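Local coordinates for hypothetical protein (Mesorhizobium loti, PDB 2O2X) that removes the C-7 phosphate of D-glycero-beta-D-manno-heptose 1,7-bisphosphate, a magnesium-dependent step in making ADP-heptose, at residues V75-R86 against V112-A123; R136-V144 against A165-L175. One frame throughout, in Å; residues are numbered along the deposited sequence.

Interaction 1: residues V75-R86 against V112-A123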
loop_
_atom_site.group_PDB
_atom_site.type_symbol
_atom_site.label_atom_id
_atom_site.label_comp_id
_atom_site.label_asym_id
_atom_site.label_seq_id
_atom_site.Cartn_x
_atom_site.Cartn_y
_atom_site.Cartn_z
ATOM N N VAL A 75 0.666 -1.924 -8.930
ATOM C CA VAL A 75 1.128 -1.780 -7.559
ATOM C C VAL A 75 0.462 -0.568 -6.945
ATOM O O VAL A 75 0.574 0.546 -7.450
ATOM C CB VAL A 75 2.656 -1.676 -7.500
ATOM C CG1 VAL A 75 3.115 -1.446 -6.064
ATOM C CG2 VAL A 75 3.337 -2.934 -8.122
ATOM N N VAL A 76 -0.288 -0.798 -5.871
ATOM C CA VAL A 76 -1.129 0.212 -5.255
ATOM C C VAL A 76 -0.690 0.449 -3.823
ATOM O O VAL A 76 -0.720 -0.459 -2.991
ATOM C CB VAL A 76 -2.621 -0.176 -5.291
ATOM C CG1 VAL A 76 -3.472 0.890 -4.649
ATOM C CG2 VAL A 76 -3.080 -0.450 -6.740
ATOM N N VAL A 77 -0.248 1.682 -3.548
ATOM C CA VAL A 77 0.183 2.067 -2.194
ATOM C C VAL A 77 -1.048 2.497 -1.428
ATOM O O VAL A 77 -1.799 3.341 -1.907
ATOM C CB VAL A 77 1.220 3.188 -2.235
ATOM C CG1 VAL A 77 1.601 3.614 -0.799
ATOM C CG2 VAL A 77 2.471 2.737 -3.011
ATOM N N VAL A 78 -1.266 1.928 -0.254
ATOM C CA VAL A 78 -2.428 2.273 0.603
ATOM C C VAL A 78 -1.866 2.580 1.990
ATOM O O VAL A 78 -1.318 1.713 2.669
ATOM C CB VAL A 78 -3.523 1.170 0.659
ATOM C CG1 VAL A 78 -4.265 1.129 -0.640
ATOM C CG2 VAL A 78 -2.931 -0.215 0.989
ATOM N N THR A 79 -1.941 3.841 2.398
ATOM C CA THR A 79 -1.186 4.294 3.587
ATOM C C THR A 79 -2.069 5.147 4.489
ATOM O O THR A 79 -2.722 6.077 4.021
ATOM C CB THR A 79 0.113 5.057 3.195
ATOM O OG1 THR A 79 0.773 5.574 4.354
ATOM C CG2 THR A 79 -0.129 6.209 2.258
ATOM N N ASN A 80 -2.059 4.849 5.786
ATOM C CA ASN A 80 -2.637 5.727 6.789
ATOM C C ASN A 80 -1.563 6.758 7.165
ATOM O O ASN A 80 -0.412 6.431 7.445
ATOM C CB ASN A 80 -3.012 5.001 8.085
ATOM C CG ASN A 80 -4.230 4.047 7.975
ATOM O OD1 ASN A 80 -4.993 4.061 7.003
ATOM N ND2 ASN A 80 -4.437 3.237 9.032
ATOM N N GLN A 81 -1.954 8.023 7.160
ATOM C CA GLN A 81 -1.111 9.149 7.517
ATOM C C GLN A 81 -1.742 9.933 8.658
ATOM O O GLN A 81 -2.113 11.121 8.511
ATOM C CB GLN A 81 -0.876 10.011 6.268
ATOM C CG GLN A 81 -0.071 9.296 5.174
ATOM C CD GLN A 81 1.397 9.191 5.505
ATOM O OE1 GLN A 81 2.016 10.163 5.971
ATOM N NE2 GLN A 81 1.983 8.021 5.256
ATOM N N SER A 82 -1.854 9.291 9.817
ATOM C CA SER A 82 -2.536 9.902 10.964
ATOM C C SER A 82 -1.841 11.142 11.472
ATOM O O SER A 82 -2.478 11.963 12.129
ATOM C CB SER A 82 -2.659 8.904 12.110
ATOM O OG SER A 82 -1.392 8.652 12.697
ATOM N N GLY A 83 -0.560 11.312 11.165
ATOM C CA GLY A 83 0.159 12.493 11.617
ATOM C C GLY A 83 -0.487 13.764 11.108
ATOM O O GLY A 83 -0.335 14.817 11.718
ATOM N N ILE A 84 -1.202 13.685 9.978
ATOM C CA ILE A 84 -1.892 14.838 9.423
ATOM C C ILE A 84 -3.037 15.270 10.334
ATOM O O ILE A 84 -3.119 16.441 10.681
ATOM C CB ILE A 84 -2.337 14.568 7.944
ATOM C CG1 ILE A 84 -1.085 14.366 7.088
ATOM C CG2 ILE A 84 -3.164 15.725 7.407
ATOM C CD1 ILE A 84 -1.330 13.928 5.672
ATOM N N ALA A 85 -3.886 14.346 10.760
ATOM C CA ALA A 85 -4.951 14.675 11.703
ATOM C C ALA A 85 -4.413 15.186 13.028
ATOM O O ALA A 85 -5.081 15.980 13.720
ATOM C CB ALA A 85 -5.845 13.488 11.946
ATOM N N ARG A 86 -3.247 14.681 13.402
ATOM C CA ARG A 86 -2.632 15.005 14.699
ATOM C C ARG A 86 -1.814 16.287 14.682
ATOM O O ARG A 86 -1.287 16.705 15.706
ATOM C CB ARG A 86 -1.795 13.830 15.143
ATOM C CG ARG A 86 -2.644 12.585 15.272
ATOM C CD ARG A 86 -1.852 11.340 15.417
ATOM N NE ARG A 86 -1.638 11.044 16.814
ATOM C CZ ARG A 86 -1.461 9.815 17.282
ATOM N NH1 ARG A 86 -1.446 8.761 16.457
ATOM N NH2 ARG A 86 -1.293 9.647 18.578
ATOM N N VAL A 112 5.303 2.416 -8.876
ATOM C CA VAL A 112 3.954 2.098 -8.439
ATOM C C VAL A 112 2.966 2.767 -9.399
ATOM O O VAL A 112 3.349 3.580 -10.258
ATOM C CB VAL A 112 3.689 2.517 -6.992
ATOM C CG1 VAL A 112 4.799 2.008 -6.046
ATOM C CG2 VAL A 112 3.524 3.995 -6.844
ATOM N N ASP A 113 1.698 2.392 -9.264
ATOM C CA ASP A 113 0.638 2.790 -10.207
ATOM C C ASP A 113 -0.495 3.609 -9.599
ATOM O O ASP A 113 -1.260 4.265 -10.308
ATOM C CB ASP A 113 0.126 1.539 -10.874
ATOM C CG ASP A 113 1.237 0.812 -11.595
ATOM O OD1 ASP A 113 1.742 1.413 -12.598
ATOM O OD2 ASP A 113 1.659 -0.281 -11.139
HETATM N N MSE A 114 -0.610 3.595 -8.276
HETATM C CA MSE A 114 -1.620 4.416 -7.617
HETATM C C MSE A 114 -1.196 4.596 -6.160
HETATM O O MSE A 114 -0.594 3.683 -5.563
HETATM C CB MSE A 114 -2.991 3.763 -7.709
HETATM C CG MSE A 114 -4.110 4.564 -7.106
HETATM SE SE MSE A 114 -5.888 3.888 -7.425
HETATM C CE MSE A 114 -6.104 4.530 -9.226
ATOM N N VAL A 115 -1.490 5.767 -5.610
ATOM C CA VAL A 115 -1.302 6.033 -4.170
ATOM C C VAL A 115 -2.616 6.498 -3.559
ATOM O O VAL A 115 -3.216 7.461 -4.062
ATOM C CB VAL A 115 -0.236 7.127 -3.939
ATOM C CG1 VAL A 115 -0.108 7.480 -2.447
ATOM C CG2 VAL A 115 1.117 6.691 -4.507
ATOM N N LEU A 116 -3.052 5.839 -2.484
ATOM C CA LEU A 116 -4.161 6.297 -1.651
ATOM C C LEU A 116 -3.657 6.507 -0.237
ATOM O O LEU A 116 -2.849 5.723 0.270
ATOM C CB LEU A 116 -5.354 5.355 -1.652
ATOM C CG LEU A 116 -5.871 4.986 -3.050
ATOM C CD1 LEU A 116 -5.241 3.715 -3.560
ATOM C CD2 LEU A 116 -7.382 4.735 -3.014
ATOM N N ALA A 117 -4.093 7.591 0.387
ATOM C CA ALA A 117 -3.708 7.900 1.745
ATOM C C ALA A 117 -4.873 8.475 2.528
ATOM O O ALA A 117 -5.719 9.212 1.974
ATOM C CB ALA A 117 -2.544 8.879 1.766
ATOM N N CYS A 118 -4.929 8.120 3.796
ATOM C CA CYS A 118 -6.015 8.520 4.705
ATOM C C CYS A 118 -5.450 9.181 5.947
ATOM O O CYS A 118 -4.695 8.553 6.684
ATOM C CB CYS A 118 -6.853 7.333 5.098
ATOM S SG CYS A 118 -8.272 7.874 6.133
ATOM N N ALA A 119 -5.844 10.437 6.187
ATOM C CA ALA A 119 -5.331 11.243 7.309
ATOM C C ALA A 119 -6.116 11.070 8.601
ATOM O O ALA A 119 -5.601 11.390 9.676
ATOM C CB ALA A 119 -5.323 12.691 6.934
ATOM N N TYR A 120 -7.367 10.641 8.503
ATOM C CA TYR A 120 -8.280 10.688 9.643
ATOM C C TYR A 120 -7.831 9.795 10.792
ATOM O O TYR A 120 -7.433 8.637 10.588
ATOM C CB TYR A 120 -9.665 10.237 9.213
ATOM C CG TYR A 120 -10.317 11.094 8.138
ATOM C CD1 TYR A 120 -10.514 12.458 8.324
ATOM C CD2 TYR A 120 -10.775 10.532 6.950
ATOM C CE1 TYR A 120 -11.141 13.249 7.330
ATOM C CE2 TYR A 120 -11.405 11.313 5.961
ATOM C CZ TYR A 120 -11.583 12.655 6.167
ATOM O OH TYR A 120 -12.189 13.417 5.184
ATOM N N HIS A 121 -7.911 10.301 12.021
ATOM C CA HIS A 121 -7.541 9.500 13.181
ATOM C C HIS A 121 -8.268 9.986 14.416
ATOM O O HIS A 121 -8.415 11.192 14.600
ATOM C CB HIS A 121 -6.022 9.573 13.384
ATOM C CG HIS A 121 -5.475 8.624 14.410
ATOM N ND1 HIS A 121 -5.423 8.916 15.760
ATOM C CD2 HIS A 121 -4.922 7.397 14.271
ATOM C CE1 HIS A 121 -4.877 7.897 16.404
ATOM N NE2 HIS A 121 -4.554 6.965 15.523
ATOM N N GLU A 122 -8.612 9.047 15.290
ATOM C CA GLU A 122 -9.369 9.333 16.544
ATOM C C GLU A 122 -8.678 10.313 17.479
ATOM O O GLU A 122 -9.361 11.057 18.208
ATOM C CB GLU A 122 -9.662 8.033 17.291
ATOM C CG GLU A 122 -8.457 7.282 17.792
ATOM C CD GLU A 122 -8.027 7.665 19.192
ATOM O OE1 GLU A 122 -8.814 8.315 19.931
ATOM O OE2 GLU A 122 -6.889 7.287 19.565
ATOM N N ALA A 123 -7.345 10.319 17.469
ATOM C CA ALA A 123 -6.558 11.176 18.337
ATOM C C ALA A 123 -6.165 12.482 17.692
ATOM O O ALA A 123 -5.304 13.212 18.176
ATOM C CB ALA A 123 -5.314 10.428 18.832
HETATM O O HOH W 1 -2.577 13.276 18.690
#
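Val75 O takes Asp113 N at 2.8 Å in its carbonyl plane, and Met114 N adds a weak second bond to the same oxygen. Asp113 also answers in return: its OD2 accepts Val75 N at 2.9 Å through the anti lone pair, nearly straight, while OD1 is salt-bridged to Arg25, so the carboxylate is held from both oxygens. From here strands 75-80 and 114-118 run parallel, their axes 12° apart. Val77 spans Met114 O and Leu116 N, Thr79 spans Leu116 O and Cys118 N, and Gln81 N closes the series on Cys118 O.

On the face carrying Val76, Val78 and Leu116, Leu116 CD1 comes within 3.5 Å of Val76 CG1 and also lies beside Val78 CG1. Thr79 turns the other way. Its chi1 of 176° sets CG2 between the backbone N and the carbonyl carbon, 3.6 Å from Ala117 CB, while OG1 accepts Gln81 NE2 at 2.9 Å and lies in the plane of the Gln81 amide; that amide also bonds Asp39.

Past the strands, Arg86 lays its guanidinium flat on His121, planes 19° apart, with NH1 over the ring. Ala123 N bonds His121 ND1, which probably limits rotation of the imidazole, and a water joins Arg86 NE to Ala123 O. Thr79, by similarity the residue that stabilises the phosphoryl group, thus sits at the strand's C-terminal end with its N-H and C=O both bonded to strand 114-118 and its hydroxyl oriented by Gln81, consistent with a preorganised phosphate site.

Interaction 2: residues R136-V144 against A165-L175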
loop_
_atom_site.group_PDB
_atom_site.type_symbol
_atom_site.label_atom_id
_atom_site.label_comp_id
_atom_site.label_asym_id
_atom_site.label_seq_id
_atom_site.Cartn_x
_atom_site.Cartn_y
_atom_site.Cartn_z
ATOM N N ARG A 136 -9.797 4.463 6.521
ATOM C CA ARG A 136 -8.663 4.280 7.433
ATOM C C ARG A 136 -8.547 2.793 7.737
ATOM O O ARG A 136 -9.442 2.206 8.325
ATOM C CB ARG A 136 -8.827 5.054 8.733
ATOM C CG ARG A 136 -7.626 4.870 9.633
ATOM C CD ARG A 136 -7.836 5.346 11.050
ATOM N NE ARG A 136 -6.724 4.964 11.910
ATOM C CZ ARG A 136 -6.727 3.929 12.744
ATOM N NH1 ARG A 136 -7.807 3.149 12.890
ATOM N NH2 ARG A 136 -5.636 3.699 13.476
ATOM N N LYS A 137 -7.432 2.173 7.354
ATOM C CA LYS A 137 -7.156 0.759 7.685
ATOM C C LYS A 137 -7.194 0.658 9.205
ATOM O O LYS A 137 -6.653 1.526 9.878
ATOM C CB LYS A 137 -5.797 0.323 7.152
ATOM C CG LYS A 137 -5.600 0.458 5.663
ATOM C CD LYS A 137 -4.161 0.117 5.230
ATOM C CE LYS A 137 -3.127 1.107 5.746
ATOM N NZ LYS A 137 -1.705 0.712 5.387
ATOM N N PRO A 138 -7.797 -0.424 9.759
ATOM C CA PRO A 138 -8.228 -1.674 9.123
ATOM C C PRO A 138 -9.507 -1.672 8.269
ATOM O O PRO A 138 -9.810 -2.699 7.643
ATOM C CB PRO A 138 -8.375 -2.622 10.319
ATOM C CG PRO A 138 -8.859 -1.699 11.402
ATOM C CD PRO A 138 -8.010 -0.468 11.221
ATOM N N ASN A 139 -10.246 -0.572 8.201
ATOM C CA ASN A 139 -11.352 -0.519 7.269
ATOM C C ASN A 139 -10.783 -0.623 5.836
ATOM O O ASN A 139 -9.660 -0.162 5.572
ATOM C CB ASN A 139 -12.204 0.729 7.461
ATOM C CG ASN A 139 -12.855 0.793 8.834
ATOM O OD1 ASN A 139 -13.335 -0.209 9.345
ATOM N ND2 ASN A 139 -12.855 1.965 9.435
ATOM N N PRO A 140 -11.469 -1.360 4.951
ATOM C CA PRO A 140 -10.969 -1.668 3.607
ATOM C C PRO A 140 -11.193 -0.617 2.521
ATOM O O PRO A 140 -10.925 -0.892 1.346
ATOM C CB PRO A 140 -11.753 -2.924 3.252
ATOM C CG PRO A 140 -13.068 -2.702 3.922
ATOM C CD PRO A 140 -12.725 -2.071 5.232
ATOM N N GLY A 141 -11.616 0.581 2.893
ATOM C CA GLY A 141 -12.050 1.561 1.895
ATOM C C GLY A 141 -11.062 1.873 0.808
ATOM O O GLY A 141 -11.433 2.030 -0.360
HETATM N N MSE A 142 -9.790 1.998 1.170
HETATM C CA MSE A 142 -8.801 2.384 0.138
HETATM C C MSE A 142 -8.620 1.260 -0.880
HETATM O O MSE A 142 -8.348 1.498 -2.054
HETATM C CB MSE A 142 -7.436 2.741 0.763
HETATM C CG MSE A 142 -7.449 4.079 1.416
HETATM SE SE MSE A 142 -5.699 4.649 2.057
HETATM C CE MSE A 142 -5.549 3.539 3.595
ATOM N N LEU A 143 -8.701 0.006 -0.421
ATOM C CA LEU A 143 -8.593 -1.132 -1.328
ATOM C C LEU A 143 -9.820 -1.187 -2.237
ATOM O O LEU A 143 -9.699 -1.390 -3.437
ATOM C CB LEU A 143 -8.432 -2.460 -0.561
ATOM C CG LEU A 143 -7.106 -2.727 0.157
ATOM C CD1 LEU A 143 -6.925 -1.841 1.372
ATOM C CD2 LEU A 143 -7.015 -4.186 0.519
ATOM N N VAL A 144 -10.994 -1.005 -1.650
ATOM C CA VAL A 144 -12.242 -1.038 -2.414
ATOM C C VAL A 144 -12.247 0.100 -3.444
ATOM O O VAL A 144 -12.603 -0.103 -4.615
ATOM C CB VAL A 144 -13.456 -0.974 -1.451
ATOM C CG1 VAL A 144 -14.772 -0.734 -2.212
ATOM C CG2 VAL A 144 -13.522 -2.220 -0.628
ATOM N N ALA A 165 -3.346 -4.104 10.939
ATOM C CA ALA A 165 -4.391 -3.384 10.216
ATOM C C ALA A 165 -4.345 -3.589 8.709
ATOM O O ALA A 165 -5.366 -3.523 8.051
ATOM C CB ALA A 165 -4.314 -1.904 10.517
ATOM N N ASP A 166 -3.158 -3.826 8.154
ATOM C CA ASP A 166 -3.048 -4.112 6.737
ATOM C C ASP A 166 -3.667 -5.476 6.392
ATOM O O ASP A 166 -4.297 -5.654 5.340
ATOM C CB ASP A 166 -1.581 -4.116 6.291
ATOM C CG ASP A 166 -0.873 -2.771 6.506
ATOM O OD1 ASP A 166 -1.479 -1.803 6.058
ATOM O OD2 ASP A 166 0.261 -2.680 7.105
HETATM N N MSE A 167 -3.468 -6.450 7.278
HETATM C CA MSE A 167 -4.007 -7.785 7.065
HETATM C C MSE A 167 -5.508 -7.785 7.253
HETATM O O MSE A 167 -6.222 -8.436 6.503
HETATM C CB MSE A 167 -3.381 -8.774 8.039
HETATM C CG MSE A 167 -1.845 -8.936 7.964
HETATM SE SE MSE A 167 -1.205 -9.513 6.226
HETATM C CE MSE A 167 -0.693 -7.734 5.477
ATOM N N GLN A 168 -5.975 -7.036 8.246
ATOM C CA GLN A 168 -7.407 -6.889 8.482
ATOM C C GLN A 168 -8.093 -6.194 7.303
ATOM O O GLN A 168 -9.135 -6.644 6.820
ATOM C CB GLN A 168 -7.679 -6.123 9.774
ATOM C CG GLN A 168 -7.187 -6.791 11.074
ATOM C CD GLN A 168 -7.176 -5.831 12.264
ATOM O OE1 GLN A 168 -6.692 -4.703 12.164
ATOM N NE2 GLN A 168 -7.712 -6.277 13.404
ATOM N N ALA A 169 -7.472 -5.133 6.796
ATOM C CA ALA A 169 -8.023 -4.421 5.644
ATOM C C ALA A 169 -8.106 -5.324 4.409
ATOM O O ALA A 169 -9.100 -5.349 3.695
ATOM C CB ALA A 169 -7.176 -3.211 5.344
ATOM N N GLY A 170 -7.050 -6.075 4.155
ATOM C CA GLY A 170 -7.071 -7.050 3.080
ATOM C C GLY A 170 -8.191 -8.072 3.214
ATOM O O GLY A 170 -8.927 -8.304 2.255
ATOM N N LYS A 171 -8.320 -8.697 4.384
ATOM C CA LYS A 171 -9.386 -9.680 4.622
ATOM C C LYS A 171 -10.754 -9.038 4.385
ATOM O O LYS A 171 -11.618 -9.594 3.725
ATOM C CB LYS A 171 -9.285 -10.210 6.054
ATOM C CG LYS A 171 -10.237 -11.370 6.401
ATOM C CD LYS A 171 -9.873 -12.010 7.738
ATOM C CE LYS A 171 -10.010 -11.012 8.910
ATOM N NZ LYS A 171 -9.973 -11.669 10.266
ATOM N N ARG A 172 -10.950 -7.864 4.937
ATOM C CA ARG A 172 -12.248 -7.188 4.836
ATOM C C ARG A 172 -12.598 -6.748 3.414
ATOM O O ARG A 172 -13.783 -6.585 3.092
ATOM C CB ARG A 172 -12.317 -6.002 5.800
ATOM C CG ARG A 172 -12.231 -6.400 7.282
ATOM C CD ARG A 172 -12.303 -5.203 8.211
ATOM N NE ARG A 172 -11.755 -5.458 9.538
ATOM C CZ ARG A 172 -11.686 -4.543 10.500
ATOM N NH1 ARG A 172 -12.154 -3.316 10.297
ATOM N NH2 ARG A 172 -11.160 -4.845 11.675
ATOM N N ALA A 173 -11.579 -6.538 2.577
ATOM C CA ALA A 173 -11.746 -6.183 1.173
ATOM C C ALA A 173 -12.031 -7.397 0.280
ATOM O O ALA A 173 -12.323 -7.237 -0.906
ATOM C CB ALA A 173 -10.487 -5.425 0.667
ATOM N N GLY A 174 -11.895 -8.597 0.823
ATOM C CA GLY A 174 -12.166 -9.814 0.068
ATOM C C GLY A 174 -10.938 -10.536 -0.468
ATOM O O GLY A 174 -11.057 -11.507 -1.213
ATOM N N LEU A 175 -9.744 -10.086 -0.104
ATOM C CA LEU A 175 -8.527 -10.795 -0.485
ATOM C C LEU A 175 -8.454 -12.121 0.277
ATOM O O LEU A 175 -9.134 -12.274 1.291
ATOM C CB LEU A 175 -7.274 -9.963 -0.185
ATOM C CG LEU A 175 -6.931 -8.834 -1.161
ATOM C CD1 LEU A 175 -8.001 -7.750 -1.222
ATOM C CD2 LEU A 175 -5.580 -8.249 -0.777
HETATM O O HOH W 2 -12.652 -0.902 12.139
#
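Lys137 runs across the first turns of helix 164-172, meeting Ala165, Asp166 and Ala169. CB lies 4.0 Å from Ala165 O, and CG packs at the same range on the methyl of Ala169. CD and CE then pass alongside Asp166 OD1, the chain bending at chi3 (-67°), which brings NZ to 2.6 Å from Asp166 OD1, nearly along that oxygen's C-O axis. This salt bridge is one of several holds on the ammonium, which also meets Asp37 OD1 and Val78 O; Asp166 OD2 in turn accepts Lys163 N. A methionine in place of this lysine would probably leave Asp37 and Asp166 without the ammonium that both carboxylates contact.

Next along the chain, Pro138 follows a cis peptide bond and lies side by side with Gln168, its CB 3.3 Å from Gln168 OE1. The Pro138 carbonyl turns to the helix, where Ala169 CA makes a CA-H...O contact with its oxygen. In one of its two conformers Arg172, extended from CG to NE, sets one guanidinium face over Pro138 CB, and a water at the guanidinium edge links its NH1 to Asn139 OD1; Asn139 ND2 bonds His133 O.

Farther on, the packing is apolar. Pro140, the N-cap of helix 141-150, touches Ala173 CB through its own CB at 3.8 Å, and Leu143 CD2 fits against Gly170 CA and the Ala173 methyl. A lysine that meets Asp37, the nucleophile by similarity, and is braced by Asp166 of helix 164-172 is characteristic of the HAD phosphatase active site, where Lys137 by similarity stabilises the phosphoryl group.

In the fold
Interaction 1 closes before interaction 2 opens, and their centres lie 13 Å apart. The first joins neighbouring parallel strands of the central mixed sheet; the second packs helix 164-172 against the loop leading into helix 141-150, the next helix after strand 114-118. They touch directly: Lys137 O meets Asn80 ND2 at 2.9 Å, and Met142 of helix 141-150 packs on Val78, Asn80 and Leu116 of the sheet. Thr79 and Lys137, both assigned by similarity to stabilising the phosphoryl group, come from separate contacts. Lys137 meets Asp37, while Gln81, two residues after Thr79, meets Asp39, consistent with one shared site in a Rossmann-like HAD fold with its catalytic residues at strand ends.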